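Local coordinates for protein phosphate transporter (Thermotoga maritima MSB8, PDB 6L85) that probably imports phosphate across the cell membrane, driven by sodium, as a bacterial relative of the human SLC20 carriers, at residues T106-V111 and L380-V385. Residues are numbered along the deposited sequence; the frame is centred on the assembly and turned at random.
Sequences TTHSIV and LIVPTV. With NA (sodium ion), chain R; PO4 (phosphate ion), chain P.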
loop_
_atom_site.group_PDB
_atom_site.type_symbol
_atom_site.label_atom_id
_atom_site.label_comp_id
_atom_site.label_asym_id
_atom_site.label_seq_id
_atom_site.Cartn_x
_atom_site.Cartn_y
_atom_site.Cartn_z
ATOM N N THR B 106 -24.161 5.162 -9.781
ATOM C CA THR B 106 -24.550 3.966 -9.036
ATOM C C THR B 106 -24.957 4.320 -7.611
ATOM O O THR B 106 -25.730 3.585 -6.992
ATOM C CB THR B 106 -23.394 2.928 -9.021
ATOM O OG1 THR B 106 -22.328 3.374 -8.159
ATOM C CG2 THR B 106 -22.812 2.709 -10.439
ATOM N N THR B 107 -24.421 5.420 -7.072
ATOM C CA THR B 107 -24.829 5.878 -5.748
ATOM C C THR B 107 -26.277 6.386 -5.763
ATOM O O THR B 107 -27.094 6.009 -4.905
ATOM C CB THR B 107 -23.867 6.971 -5.264
ATOM O OG1 THR B 107 -22.504 6.523 -5.400
ATOM C CG2 THR B 107 -24.148 7.385 -3.815
ATOM N N HIS B 108 -26.612 7.255 -6.729
ATOM C CA HIS B 108 -27.998 7.702 -6.862
ATOM C C HIS B 108 -28.912 6.508 -7.043
ATOM O O HIS B 108 -29.998 6.446 -6.445
ATOM C CB HIS B 108 -28.148 8.677 -8.035
ATOM C CG HIS B 108 -27.480 9.995 -7.800
ATOM N ND1 HIS B 108 -27.640 11.077 -8.633
ATOM C CD2 HIS B 108 -26.652 10.404 -6.810
ATOM C CE1 HIS B 108 -26.941 12.099 -8.169
ATOM N NE2 HIS B 108 -26.317 11.713 -7.073
ATOM N N SER B 109 -28.447 5.515 -7.813
ATOM C CA SER B 109 -29.247 4.325 -8.079
ATOM C C SER B 109 -29.528 3.549 -6.801
ATOM O O SER B 109 -30.675 3.162 -6.542
ATOM C CB SER B 109 -28.545 3.438 -9.106
ATOM O OG SER B 109 -28.113 4.236 -10.186
ATOM N N ILE B 110 -28.497 3.299 -5.983
ATOM C CA ILE B 110 -28.749 2.434 -4.829
ATOM C C ILE B 110 -29.541 3.192 -3.757
ATOM O O ILE B 110 -30.380 2.597 -3.062
ATOM C CB ILE B 110 -27.445 1.806 -4.272
ATOM C CG1 ILE B 110 -27.778 0.700 -3.260
ATOM C CG2 ILE B 110 -26.548 2.813 -3.593
ATOM C CD1 ILE B 110 -28.395 -0.552 -3.901
ATOM N N VAL B 111 -29.316 4.506 -3.617
ATOM C CA VAL B 111 -30.091 5.280 -2.645
ATOM C C VAL B 111 -31.561 5.327 -3.057
ATOM O O VAL B 111 -32.461 5.163 -2.222
ATOM C CB VAL B 111 -29.496 6.690 -2.470
ATOM C CG1 VAL B 111 -30.466 7.613 -1.687
ATOM C CG2 VAL B 111 -28.148 6.607 -1.764
ATOM N N LEU B 380 -33.717 11.015 -14.133
ATOM C CA LEU B 380 -34.723 9.986 -13.904
ATOM C C LEU B 380 -34.245 8.796 -13.080
ATOM O O LEU B 380 -35.076 7.949 -12.726
ATOM C CB LEU B 380 -35.252 9.460 -15.244
ATOM C CG LEU B 380 -36.237 10.390 -15.975
ATOM C CD1 LEU B 380 -36.806 9.726 -17.217
ATOM C CD2 LEU B 380 -37.350 10.748 -15.021
ATOM N N ILE B 381 -32.945 8.683 -12.783
ATOM C CA ILE B 381 -32.447 7.408 -12.250
ATOM C C ILE B 381 -32.963 7.158 -10.833
ATOM O O ILE B 381 -33.378 6.037 -10.507
ATOM C CB ILE B 381 -30.904 7.347 -12.339
ATOM C CG1 ILE B 381 -30.381 5.959 -11.956
ATOM C CG2 ILE B 381 -30.243 8.385 -11.453
ATOM C CD1 ILE B 381 -30.630 4.903 -12.984
ATOM N N VAL B 382 -32.974 8.178 -9.971
ATOM C CA VAL B 382 -33.461 7.985 -8.603
ATOM C C VAL B 382 -34.919 7.511 -8.584
ATOM O O VAL B 382 -35.205 6.486 -7.939
ATOM C CB VAL B 382 -33.215 9.230 -7.762
ATOM C CG1 VAL B 382 -33.797 9.040 -6.365
ATOM C CG2 VAL B 382 -31.721 9.542 -7.687
ATOM N N PRO B 383 -35.871 8.171 -9.272
ATOM C CA PRO B 383 -37.251 7.632 -9.264
ATOM C C PRO B 383 -37.398 6.306 -9.995
ATOM O O PRO B 383 -38.173 5.449 -9.555
ATOM C CB PRO B 383 -38.074 8.742 -9.937
ATOM C CG PRO B 383 -37.069 9.541 -10.737
ATOM C CD PRO B 383 -35.814 9.502 -9.907
ATOM N N THR B 384 -36.692 6.107 -11.107
ATOM C CA THR B 384 -36.787 4.829 -11.811
ATOM C C THR B 384 -36.350 3.672 -10.918
ATOM O O THR B 384 -37.023 2.635 -10.839
ATOM C CB THR B 384 -35.926 4.863 -13.074
ATOM O OG1 THR B 384 -36.300 5.986 -13.878
ATOM C CG2 THR B 384 -36.089 3.576 -13.873
ATOM N N VAL B 385 -35.214 3.826 -10.235
ATOM C CA VAL B 385 -34.745 2.731 -9.392
ATOM C C VAL B 385 -35.626 2.593 -8.165
ATOM O O VAL B 385 -35.904 1.472 -7.719
ATOM C CB VAL B 385 -33.266 2.915 -9.003
ATOM C CG1 VAL B 385 -32.841 1.783 -8.104
ATOM C CG2 VAL B 385 -32.390 2.940 -10.255
HETATM NA NA NA R . -20.615 7.049 -3.924
HETATM P P PO4 P . -21.191 6.985 -8.851
HETATM O O1 PO4 P . -21.149 8.072 -9.924
HETATM O O2 PO4 P . -22.365 7.153 -7.908
HETATM O O3 PO4 P . -19.897 7.071 -8.049
HETATM O O4 PO4 P . -21.359 5.616 -9.490
HETATM O O HOH W 1 -21.531 5.754 -2.301
#
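Ser109 and Val385 meet where two helices pass at 7.9 Å between local axes; they run in the same general direction but cross at -33°. Contact between the helices is by van der Waals packing. Methyl CG1 of Val385 makes a tight contact with the backbone carbonyl of Ser109, 3.0 Å from its O atom, while CG2 lies beside Ser109 CB. Ile381 extends CG1 away from its own backbone N (chi1 -173°), which carries that carbon to 3.4 Å from Ser109 OG. This hydroxyl is hydrogen-bonded to Ser105 O, just before the helix start. One residue earlier, His108 meets this helix mainly through CB: Val382 CG2 approaches it at 3.7 Å and Ile381 CG2 from further off. The imidazole leads away from helix 368-400, toward Trp139 and His348.

Polar binding lies on the other side of helix 106-121. Thr106 N and OG1 both donate to phosphate O4. Thr107 N and OG1 do the same to O2, with OG1 at 2.6 Å. These pairs help hold the anion at a helix N-terminus, where the helix dipole probably favours it; Ser105, Ser345, Thr346 and Thr347 add hydroxyl bonds. Thr107 OG1 also binds sodium at 2.5 Å, and Asn257, Asp258 and Ile344 contribute to this metal site. The arrangement is consistent with a sodium-coupled phosphate site at a helix start, backed by a membrane helix of the phosphate transporter family.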